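Local coordinates for protein peptidoglycan D,D-transpeptidase MrdA (Pseudomonas aeruginosa, PDB 7KIS) that probably catalyses the cross-linking of peptidoglycan in the cell wall, and is here bound to the diazabicyclooctane inhibitor WCK 5153, at residues V349-Y354 against R383-Y388; T328-V333 against L448-G453; G353-P358 against F389-H394. All blocks are in the same frame, centred on the assembly; numbering follows the deposited sequence.

All three contacts lie in the transpeptidase domain and gather around helix 386-396 and the inhibitor pocket. In contact 2, helix 330-340 presses against the turn that ends helix 443-449; its touching residues are all buried and meet mainly through hydrocarbon, including the aliphatic chain of Lys330. Contact 1, also buried, is mainly polar: a carboxylate, an amide and a hydroxyl meet at the N-terminal end of helix 386-396. Contact 3 moves further along the same helix and towards the surface, where the Tyr355 ring lies over the helix backbone; it shares Gly353 and Tyr354 with contact 1. Contacts 1 and 2 meet beside the inhibitor, where Lys330 forms a salt bridge with Asp386 and a probable hydrogen bond with Ser384.

Contact 1: residues V349-Y354 against R383-Y388; sequences VFDPGY and RSNDTY. With C9D ((2S,5R)-1-formyl-N'-[(3R)-pyrrolidine-3-carbonyl]-5-[(sulfooxy)amino]piperidine-2-carbohydrazide), chain C.
Asp351 OD2 is gripped by two donors, Asn385 ND2 across the contact and the backbone N of Asp372. The bond from Asn385 ND2 to Asp351 OD2 is 2.6 Å long and lies in the plane of the amide, yet it reaches the carboxylate from above, the two flat groups being turned 79° apart. Asp351 holds its CG anti to the backbone N (chi1 170°), which carries the carboxylate across to the other segment. Its second oxygen closes an Asx turn, Gly353 N to Asp351 OD1 at 2.9 Å, and also lies 3.1 Å from Thr387 OG1.

While Asn385 ND2 serves Asp351 and Asp372, OD1 takes the N-H of Tyr388 at 3.0 Å, in the carbonyl plane, and so caps the helix. These bonds fix the rotation of the amide. Ser384-Asn385-Asp386 corresponds to the family's SxN motif; Ser384 and Asp386 line the inhibitor pocket, and Asp386 OD2 receives a weak hydrogen bond from inhibitor NAO.

Thr387 CG2 rests 3.4 Å from Tyr354 O. Strand 349-351 lies beside the first turn of helix 386-396, Val349 CB meeting the Tyr388 ring obliquely, 4.4 Å from Tyr388 CD2, and that ring reaches on to Leu377 and Ala380 of helix 377-382.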
loop_
_atom_site.group_PDB
_atom_site.type_symbol
_atom_site.label_atom_id
_atom_site.label_comp_id
_atom_site.label_asym_id
_atom_site.label_seq_id
_atom_site.Cartn_x
_atom_site.Cartn_y
_atom_site.Cartn_z
ATOM N N VAL A 349 22.488 -12.699 19.426
ATOM C CA VAL A 349 23.523 -12.523 18.413
ATOM C C VAL A 349 24.342 -11.303 18.816
ATOM O O VAL A 349 23.783 -10.220 19.014
ATOM C CB VAL A 349 22.939 -12.334 17.000
ATOM C CG1 VAL A 349 23.964 -11.687 16.080
ATOM C CG2 VAL A 349 22.476 -13.667 16.429
ATOM N N PHE A 350 25.656 -11.472 18.949
ATOM C CA PHE A 350 26.521 -10.344 19.267
ATOM C C PHE A 350 26.762 -9.498 18.027
ATOM O O PHE A 350 27.139 -10.016 16.971
ATOM C CB PHE A 350 27.858 -10.812 19.839
ATOM C CG PHE A 350 28.675 -9.702 20.437
ATOM C CD1 PHE A 350 28.338 -9.162 21.668
ATOM C CD2 PHE A 350 29.768 -9.186 19.762
ATOM C CE1 PHE A 350 29.082 -8.136 22.220
ATOM C CE2 PHE A 350 30.516 -8.159 20.308
ATOM C CZ PHE A 350 30.171 -7.634 21.539
ATOM N N ASP A 351 26.538 -8.192 18.158
ATOM C CA ASP A 351 26.702 -7.255 17.052
ATOM C C ASP A 351 27.970 -6.439 17.264
ATOM O O ASP A 351 27.962 -5.466 18.034
ATOM C CB ASP A 351 25.480 -6.337 16.945
ATOM C CG ASP A 351 25.695 -5.183 15.984
ATOM O OD1 ASP A 351 26.419 -5.362 14.982
ATOM O OD2 ASP A 351 25.133 -4.096 16.231
ATOM N N PRO A 352 29.085 -6.795 16.624
ATOM C CA PRO A 352 30.291 -5.966 16.690
ATOM C C PRO A 352 30.288 -4.782 15.736
ATOM O O PRO A 352 31.304 -4.090 15.637
ATOM C CB PRO A 352 31.396 -6.962 16.311
ATOM C CG PRO A 352 30.727 -7.893 15.360
ATOM C CD PRO A 352 29.287 -8.003 15.803
ATOM N N GLY A 353 29.182 -4.540 15.036
ATOM C CA GLY A 353 29.112 -3.508 14.027
ATOM C C GLY A 353 29.197 -4.012 12.604
ATOM O O GLY A 353 29.211 -3.193 11.677
ATOM N N TYR A 354 29.245 -5.326 12.403
ATOM C CA TYR A 354 29.391 -5.917 11.079
ATOM C C TYR A 354 29.033 -7.393 11.177
ATOM O O TYR A 354 28.907 -7.950 12.271
ATOM C CB TYR A 354 30.812 -5.739 10.539
ATOM C CG TYR A 354 31.883 -6.170 11.519
ATOM C CD1 TYR A 354 32.481 -5.253 12.374
ATOM C CD2 TYR A 354 32.288 -7.497 11.596
ATOM C CE1 TYR A 354 33.455 -5.644 13.273
ATOM C CE2 TYR A 354 33.260 -7.897 12.494
ATOM C CZ TYR A 354 33.841 -6.966 13.329
ATOM O OH TYR A 354 34.810 -7.358 14.222
ATOM N N ARG A 383 15.687 -1.424 17.482
ATOM C CA ARG A 383 16.907 -0.762 17.054
ATOM C C ARG A 383 17.208 -0.975 15.579
ATOM O O ARG A 383 18.145 -0.359 15.061
ATOM C CB ARG A 383 18.105 -1.238 17.889
ATOM C CG ARG A 383 18.121 -0.687 19.303
ATOM C CD ARG A 383 19.435 0.011 19.619
ATOM N NE ARG A 383 19.749 1.062 18.655
ATOM C CZ ARG A 383 19.268 2.299 18.714
ATOM N NH1 ARG A 383 18.445 2.649 19.693
ATOM N NH2 ARG A 383 19.611 3.190 17.794
ATOM N N SER A 384 16.422 -1.797 14.893
ATOM C CA SER A 384 16.654 -2.187 13.503
ATOM C C SER A 384 18.128 -2.510 13.260
ATOM O O SER A 384 18.821 -1.866 12.471
ATOM C CB SER A 384 16.169 -1.096 12.550
ATOM O OG SER A 384 16.249 -1.535 11.203
ATOM N N ASN A 385 18.593 -3.553 13.940
ATOM C CA ASN A 385 19.962 -4.009 13.768
ATOM C C ASN A 385 20.078 -4.802 12.472
ATOM O O ASN A 385 19.238 -5.659 12.182
ATOM C CB ASN A 385 20.389 -4.859 14.965
ATOM C CG ASN A 385 21.878 -5.156 14.968
ATOM O OD1 ASN A 385 22.325 -6.134 14.368
ATOM N ND2 ASN A 385 22.654 -4.309 15.639
ATOM N N ASP A 386 21.118 -4.517 11.689
ATOM C CA ASP A 386 21.279 -5.209 10.416
ATOM C C ASP A 386 21.976 -6.553 10.576
ATOM O O ASP A 386 21.661 -7.496 9.843
ATOM C CB ASP A 386 22.048 -4.331 9.424
ATOM C CG ASP A 386 21.338 -3.022 9.129
ATOM O OD1 ASP A 386 20.115 -3.049 8.885
ATOM O OD2 ASP A 386 22.003 -1.965 9.145
ATOM N N THR A 387 22.916 -6.661 11.518
ATOM C CA THR A 387 23.661 -7.906 11.681
ATOM C C THR A 387 22.751 -9.042 12.132
ATOM O O THR A 387 22.941 -10.194 11.724
ATOM C CB THR A 387 24.808 -7.708 12.674
ATOM O OG1 THR A 387 24.283 -7.278 13.935
ATOM C CG2 THR A 387 25.777 -6.662 12.151
ATOM N N TYR A 388 21.763 -8.739 12.980
ATOM C CA TYR A 388 20.810 -9.761 13.405
ATOM C C TYR A 388 20.085 -10.365 12.211
ATOM O O TYR A 388 19.915 -11.587 12.130
ATOM C CB TYR A 388 19.811 -9.162 14.396
ATOM C CG TYR A 388 18.757 -10.125 14.911
ATOM C CD1 TYR A 388 17.607 -10.391 14.174
ATOM C CD2 TYR A 388 18.899 -10.745 16.144
ATOM C CE1 TYR A 388 16.640 -11.260 14.644
ATOM C CE2 TYR A 388 17.936 -11.615 16.622
ATOM C CZ TYR A 388 16.809 -11.868 15.868
ATOM O OH TYR A 388 15.847 -12.734 16.339
HETATM O OAF C9D C . 14.119 5.449 10.699
HETATM S SAY C9D C . 15.533 4.893 10.748
HETATM O OAD C9D C . 16.528 5.917 10.245
HETATM O OAE C9D C . 15.706 4.635 12.229
HETATM O OAR C9D C . 15.657 3.455 9.856
HETATM N NAQ C9D C . 16.557 2.577 10.552
HETATM C CAU C9D C . 17.833 2.384 9.748
HETATM C CAJ C9D C . 17.859 3.365 8.637
HETATM C CB C9D C . 18.969 3.134 7.690
HETATM C CAM C9D C . 17.926 0.932 9.278
HETATM N N C9D C . 18.030 0.780 7.777
HETATM C CAG C9D C . 16.952 0.094 7.063
HETATM O OAA C9D C . 16.650 0.451 5.967
HETATM C CA C9D C . 18.873 1.773 7.008
HETATM C C C9D C . 20.284 1.238 6.832
HETATM O O C9D C . 21.095 1.920 6.308
HETATM N NAP C9D C . 20.664 -0.113 7.310
HETATM N NAO C9D C . 22.011 -0.518 7.102
HETATM C CAS C9D C . 22.524 -0.673 5.741
HETATM O OAB C9D C . 21.821 -0.475 4.804
HETATM C CAV C9D C . 24.027 -1.098 5.523
HETATM C CAI C9D C . 24.911 -0.255 6.509
HETATM C CAH C9D C . 25.639 0.822 5.600
HETATM N NAN C9D C . 25.711 0.242 4.386
HETATM C CAL C9D C . 24.407 -0.748 4.263
#

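Contact 2: residues T328-V333 against L448-G453; sequences TVKPAV and LGIGQG. With C9D ((2S,5R)-1-formyl-N'-[(3R)-pyrrolidine-3-carbonyl]-5-[(sulfooxy)amino]piperidine-2-carbohydrazide), chain C.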
loop_
_atom_site.group_PDB
_atom_site.type_symbol
_atom_site.label_atom_id
_atom_site.label_comp_id
_atom_site.label_asym_id
_atom_site.label_seq_id
_atom_site.Cartn_x
_atom_site.Cartn_y
_atom_site.Cartn_z
ATOM N N THR A 328 11.873 -1.864 6.702
ATOM C CA THR A 328 10.480 -2.107 7.061
ATOM C C THR A 328 10.100 -3.584 6.991
ATOM O O THR A 328 9.155 -3.997 7.670
ATOM C CB THR A 328 9.554 -1.289 6.157
ATOM O OG1 THR A 328 9.674 -1.744 4.803
ATOM C CG2 THR A 328 9.914 0.189 6.224
ATOM N N VAL A 329 10.810 -4.389 6.193
ATOM C CA VAL A 329 10.496 -5.815 6.082
ATOM C C VAL A 329 10.976 -6.639 7.263
ATOM O O VAL A 329 10.579 -7.806 7.386
ATOM C CB VAL A 329 11.109 -6.462 4.828
ATOM C CG1 VAL A 329 10.516 -5.857 3.580
ATOM C CG2 VAL A 329 12.615 -6.317 4.855
ATOM N N LYS A 330 11.836 -6.083 8.113
ATOM C CA LYS A 330 12.488 -6.875 9.154
ATOM C C LYS A 330 11.526 -7.639 10.061
ATOM O O LYS A 330 11.869 -8.769 10.451
ATOM C CB LYS A 330 13.412 -5.964 9.973
ATOM C CG LYS A 330 14.680 -5.572 9.230
ATOM C CD LYS A 330 15.454 -4.485 9.957
ATOM C CE LYS A 330 16.733 -4.137 9.212
ATOM N NZ LYS A 330 17.721 -3.445 10.084
ATOM N N PRO A 331 10.353 -7.118 10.441
ATOM C CA PRO A 331 9.407 -7.972 11.183
ATOM C C PRO A 331 9.021 -9.230 10.423
ATOM O O PRO A 331 9.008 -10.325 11.002
ATOM C CB PRO A 331 8.209 -7.039 11.410
ATOM C CG PRO A 331 8.796 -5.678 11.403
ATOM C CD PRO A 331 9.873 -5.726 10.367
ATOM N N ALA A 332 8.701 -9.103 9.133
ATOM C CA ALA A 332 8.338 -10.272 8.340
ATOM C C ALA A 332 9.521 -11.218 8.175
ATOM O O ALA A 332 9.348 -12.444 8.174
ATOM C CB ALA A 332 7.801 -9.836 6.978
ATOM N N VAL A 333 10.731 -10.672 8.033
ATOM C CA VAL A 333 11.917 -11.518 7.949
ATOM C C VAL A 333 12.132 -12.260 9.261
ATOM O O VAL A 333 12.502 -13.440 9.269
ATOM C CB VAL A 333 13.146 -10.673 7.566
ATOM C CG1 VAL A 333 14.384 -11.547 7.450
ATOM C CG2 VAL A 333 12.890 -9.925 6.267
ATOM N N LEU A 448 19.005 -9.086 1.478
ATOM C CA LEU A 448 17.558 -9.262 1.489
ATOM C C LEU A 448 17.013 -9.339 2.908
ATOM O O LEU A 448 15.861 -8.960 3.148
ATOM C CB LEU A 448 17.179 -10.515 0.702
ATOM C CG LEU A 448 16.942 -10.300 -0.792
ATOM C CD1 LEU A 448 16.800 -11.629 -1.504
ATOM C CD2 LEU A 448 15.712 -9.440 -1.013
ATOM N N GLY A 449 17.818 -9.829 3.855
ATOM C CA GLY A 449 17.380 -9.896 5.237
ATOM C C GLY A 449 17.046 -8.544 5.834
ATOM O O GLY A 449 16.292 -8.476 6.811
ATOM N N ILE A 450 17.585 -7.470 5.268
ATOM C CA ILE A 450 17.264 -6.117 5.696
ATOM C C ILE A 450 16.518 -5.357 4.600
ATOM O O ILE A 450 16.447 -4.129 4.633
ATOM C CB ILE A 450 18.521 -5.361 6.156
ATOM C CG1 ILE A 450 19.511 -5.196 5.004
ATOM C CG2 ILE A 450 19.180 -6.083 7.324
ATOM C CD1 ILE A 450 20.662 -4.276 5.335
ATOM N N GLY A 451 15.970 -6.074 3.620
ATOM C CA GLY A 451 15.116 -5.472 2.613
ATOM C C GLY A 451 15.824 -4.697 1.524
ATOM O O GLY A 451 15.409 -3.585 1.185
ATOM N N GLN A 452 16.888 -5.268 0.961
ATOM C CA GLN A 452 17.602 -4.592 -0.114
ATOM C C GLN A 452 17.831 -5.513 -1.305
ATOM O O GLN A 452 17.063 -6.454 -1.529
ATOM C CB GLN A 452 18.935 -4.044 0.396
ATOM C CG GLN A 452 18.865 -2.586 0.806
ATOM C CD GLN A 452 19.634 -2.298 2.075
ATOM O OE1 GLN A 452 20.557 -3.028 2.432
ATOM N NE2 GLN A 452 19.255 -1.230 2.767
ATOM N N GLY A 453 18.882 -5.246 -2.074
ATOM C CA GLY A 453 19.146 -6.006 -3.277
ATOM C C GLY A 453 18.233 -5.605 -4.415
ATOM O O GLY A 453 17.952 -4.418 -4.605
HETATM O OAF C9D C . 14.119 5.449 10.699
HETATM S SAY C9D C . 15.533 4.893 10.748
HETATM O OAD C9D C . 16.528 5.917 10.245
HETATM O OAE C9D C . 15.706 4.635 12.229
HETATM O OAR C9D C . 15.657 3.455 9.856
HETATM N NAQ C9D C . 16.557 2.577 10.552
HETATM C CAU C9D C . 17.833 2.384 9.748
HETATM C CAJ C9D C . 17.859 3.365 8.637
HETATM C CB C9D C . 18.969 3.134 7.690
HETATM C CAM C9D C . 17.926 0.932 9.278
HETATM N N C9D C . 18.030 0.780 7.777
HETATM C CAG C9D C . 16.952 0.094 7.063
HETATM O OAA C9D C . 16.650 0.451 5.967
HETATM C CA C9D C . 18.873 1.773 7.008
HETATM C C C9D C . 20.284 1.238 6.832
HETATM O O C9D C . 21.095 1.920 6.308
HETATM N NAP C9D C . 20.664 -0.113 7.310
HETATM N NAO C9D C . 22.011 -0.518 7.102
HETATM C CAS C9D C . 22.524 -0.673 5.741
HETATM O OAB C9D C . 21.821 -0.475 4.804
HETATM C CAV C9D C . 24.027 -1.098 5.523
HETATM C CAI C9D C . 24.911 -0.255 6.509
HETATM C CAH C9D C . 25.639 0.822 5.600
HETATM N NAN C9D C . 25.711 0.242 4.386
HETATM C CAL C9D C . 24.407 -0.748 4.263
#
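The SxxK motif of the penicillin-binding proteins runs from Ser327, the predicted acyl-ester nucleophile, to Lys330 of helix 330-340, and this contact backs it with the turn that ends helix 443-449. Lys330 lies alongside Ile450, lysine chain and isoleucine running in parallel. Its chain is extended beyond CG, and CE touches Ile450 CG2 at 3.7 Å, so the aliphatic part of the lysine runs over a hydrocarbon surface while NZ is delivered to the polar centre of the site. There NZ makes a salt bridge with Asp386 OD1 and a probable hydrogen bond with Ser384 OG, partners that together fix the position of the amine.

Val329 packs on the turn itself. With CG1 beside the backbone N (chi1 -64°), CG2 falls between the backbone N and the carbonyl carbon; it comes to 3.5 Å from Gly451 CA and also lies against the neighbouring peptide. Gly451, with positive phi, is the C-prime residue of a Schellman motif; its N bonds to Leu448 O at 2.9 Å. Here the backbones run close, Val329 CA and Gly451 CA being 5.8 Å apart. One helical turn further on, Val333 sets both its methyls against the carbonyl of Gly449, each 3.7 Å from Gly449 O.

The turn also serves the pocket. Ile450 CD1 is 4.0 Å from OAB of the inhibitor, and Gln452 NE2 gives that oxygen a weak hydrogen bond of 3.4 Å.

Around this seam, helix 386-396 covers Lys330, Val333 and Ile450 through Phe389, Leu392 and Tyr390, Met405 of helix 398-407 packs on Val329 and Val333, and helix 459-470 meets Thr328, Pro331 and Ala332.

Contact 3: residues G353-P358 against F389-H394; sequences GYYQLP and FYDLAH
Tyr355 carries the tightly packed half of this contact, laying one ring face over the backbone of the helix where Tyr390 joins Asp391. Asp391 N stands 4.3 Å above the plane, over the ring centre. The phenol gets there because CG is anti to the backbone N (chi1 174°), which swings the ring out from the strand and across the helix. Nearer the strand, Tyr355 CD1 touches Tyr390 CB at 3.7 Å, the two tyrosines passing in antiparallel fashion. Asp391 approaches at about a right angle to the tyrosine side chain, OD1 being 3.7 Å from Tyr355 CE2 and the carboxylate plane turned 77° from the ring; the main polar partner of this carboxylate is Lys395, a salt bridge one turn on.

Towards the solvent this continuous cover of a ring face gives way to a few scattered touches around His394, a partly exposed residue. The end of the phenol meets it obliquely, Tyr355 OH lying beside His394 CD2. Leu357 CB sits over one imidazole face, 4.0 Å from His394 CE1, while the exposed Pro358 brings CD obliquely up to His394 NE2. These are van der Waals neighbours rather than directed bonds.

Leu446 of helix 443-449 touches Tyr355, Leu357, Tyr390 and His394. Strand 354-355, paired antiparallel with 364-365, packs through Tyr355 on helix 386-396 within the transpeptidase domain; through Tyr390, which contacts the inhibitor, this packing reaches the wall of the penicillin-binding pocket.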
loop_
_atom_site.group_PDB
_atom_site.type_symbol
_atom_site.label_atom_id
_atom_site.label_comp_id
_atom_site.label_asym_id
_atom_site.label_seq_id
_atom_site.Cartn_x
_atom_site.Cartn_y
_atom_site.Cartn_z
ATOM N N GLY A 353 29.182 -4.540 15.036
ATOM C CA GLY A 353 29.112 -3.508 14.027
ATOM C C GLY A 353 29.197 -4.012 12.604
ATOM O O GLY A 353 29.211 -3.193 11.677
ATOM N N TYR A 354 29.245 -5.326 12.403
ATOM C CA TYR A 354 29.391 -5.917 11.079
ATOM C C TYR A 354 29.033 -7.393 11.177
ATOM O O TYR A 354 28.907 -7.950 12.271
ATOM C CB TYR A 354 30.812 -5.739 10.539
ATOM C CG TYR A 354 31.883 -6.170 11.519
ATOM C CD1 TYR A 354 32.481 -5.253 12.374
ATOM C CD2 TYR A 354 32.288 -7.497 11.596
ATOM C CE1 TYR A 354 33.455 -5.644 13.273
ATOM C CE2 TYR A 354 33.260 -7.897 12.494
ATOM C CZ TYR A 354 33.841 -6.966 13.329
ATOM O OH TYR A 354 34.810 -7.358 14.222
ATOM N N TYR A 355 28.876 -8.022 10.015
ATOM C CA TYR A 355 28.635 -9.454 9.930
ATOM C C TYR A 355 29.431 -10.041 8.775
ATOM O O TYR A 355 29.487 -9.455 7.690
ATOM C CB TYR A 355 27.147 -9.780 9.739
ATOM C CG TYR A 355 26.891 -11.253 9.497
ATOM C CD1 TYR A 355 26.652 -11.738 8.216
ATOM C CD2 TYR A 355 26.900 -12.160 10.549
ATOM C CE1 TYR A 355 26.424 -13.083 7.992
ATOM C CE2 TYR A 355 26.673 -13.508 10.334
ATOM C CZ TYR A 355 26.436 -13.963 9.053
ATOM O OH TYR A 355 26.208 -15.302 8.832
ATOM N N GLN A 356 30.045 -11.196 9.017
ATOM C CA GLN A 356 30.792 -11.920 7.998
ATOM C C GLN A 356 30.226 -13.327 7.883
ATOM O O GLN A 356 30.026 -14.000 8.900
ATOM C CB GLN A 356 32.281 -11.997 8.343
ATOM C CG GLN A 356 32.995 -10.666 8.429
ATOM C CD GLN A 356 34.410 -10.807 8.958
ATOM O OE1 GLN A 356 34.630 -11.389 10.020
ATOM N NE2 GLN A 356 35.377 -10.283 8.214
ATOM N N LEU A 357 29.969 -13.768 6.655
ATOM C CA LEU A 357 29.598 -15.157 6.452
ATOM C C LEU A 357 30.840 -16.030 6.628
ATOM O O LEU A 357 31.962 -15.580 6.376
ATOM C CB LEU A 357 28.964 -15.360 5.077
ATOM C CG LEU A 357 29.678 -14.898 3.808
ATOM C CD1 LEU A 357 30.454 -16.041 3.199
ATOM C CD2 LEU A 357 28.664 -14.364 2.815
ATOM N N PRO A 358 30.676 -17.280 7.083
ATOM C CA PRO A 358 31.850 -18.062 7.504
ATOM C C PRO A 358 32.855 -18.404 6.412
ATOM O O PRO A 358 33.805 -19.149 6.676
ATOM C CB PRO A 358 31.226 -19.349 8.059
ATOM C CG PRO A 358 29.809 -18.993 8.378
ATOM C CD PRO A 358 29.414 -17.991 7.344
ATOM N N PHE A 389 19.649 -9.523 11.274
ATOM C CA PHE A 389 18.948 -10.015 10.097
ATOM C C PHE A 389 19.905 -10.452 8.996
ATOM O O PHE A 389 19.517 -11.259 8.143
ATOM C CB PHE A 389 17.977 -8.948 9.588
ATOM C CG PHE A 389 16.904 -8.597 10.581
ATOM C CD1 PHE A 389 17.106 -7.596 11.514
ATOM C CD2 PHE A 389 15.702 -9.285 10.596
ATOM C CE1 PHE A 389 16.127 -7.275 12.437
ATOM C CE2 PHE A 389 14.721 -8.970 11.517
ATOM C CZ PHE A 389 14.934 -7.963 12.438
ATOM N N TYR A 390 21.135 -9.932 8.990
ATOM C CA TYR A 390 22.193 -10.558 8.205
ATOM C C TYR A 390 22.371 -12.012 8.622
ATOM O O TYR A 390 22.422 -12.916 7.781
ATOM C CB TYR A 390 23.507 -9.795 8.384
ATOM C CG TYR A 390 23.594 -8.465 7.669
ATOM C CD1 TYR A 390 22.883 -8.226 6.501
ATOM C CD2 TYR A 390 24.405 -7.449 8.162
ATOM C CE1 TYR A 390 22.972 -7.007 5.847
ATOM C CE2 TYR A 390 24.499 -6.232 7.519
ATOM C CZ TYR A 390 23.783 -6.014 6.363
ATOM O OH TYR A 390 23.880 -4.798 5.725
ATOM N N ASP A 391 22.465 -12.248 9.933
ATOM C CA ASP A 391 22.643 -13.599 10.452
ATOM C C ASP A 391 21.388 -14.443 10.249
ATOM O O ASP A 391 21.482 -15.639 9.948
ATOM C CB ASP A 391 23.018 -13.532 11.932
ATOM C CG ASP A 391 23.184 -14.900 12.556
ATOM O OD1 ASP A 391 24.251 -15.519 12.363
ATOM O OD2 ASP A 391 22.249 -15.353 13.249
ATOM N N LEU A 392 20.208 -13.841 10.413
ATOM C CA LEU A 392 18.966 -14.589 10.244
ATOM C C LEU A 392 18.787 -15.035 8.797
ATOM O O LEU A 392 18.446 -16.193 8.533
ATOM C CB LEU A 392 17.776 -13.742 10.697
ATOM C CG LEU A 392 16.421 -14.437 10.856
ATOM C CD1 LEU A 392 15.646 -13.835 12.019
ATOM C CD2 LEU A 392 15.601 -14.358 9.575
ATOM N N ALA A 393 19.008 -14.122 7.846
ATOM C CA ALA A 393 18.849 -14.468 6.437
ATOM C C ALA A 393 19.847 -15.535 6.008
ATOM O O ALA A 393 19.549 -16.341 5.119
ATOM C CB ALA A 393 18.999 -13.221 5.567
ATOM N N HIS A 394 21.034 -15.548 6.617
ATOM C CA HIS A 394 22.032 -16.554 6.271
ATOM C C HIS A 394 21.567 -17.947 6.677
ATOM O O HIS A 394 21.530 -18.865 5.850
ATOM C CB HIS A 394 23.366 -16.215 6.938
ATOM C CG HIS A 394 24.509 -17.053 6.458
ATOM N ND1 HIS A 394 24.868 -17.132 5.129
ATOM C CD2 HIS A 394 25.374 -17.850 7.129
ATOM C CE1 HIS A 394 25.905 -17.941 5.003
ATOM N NE2 HIS A 394 26.232 -18.390 6.201
#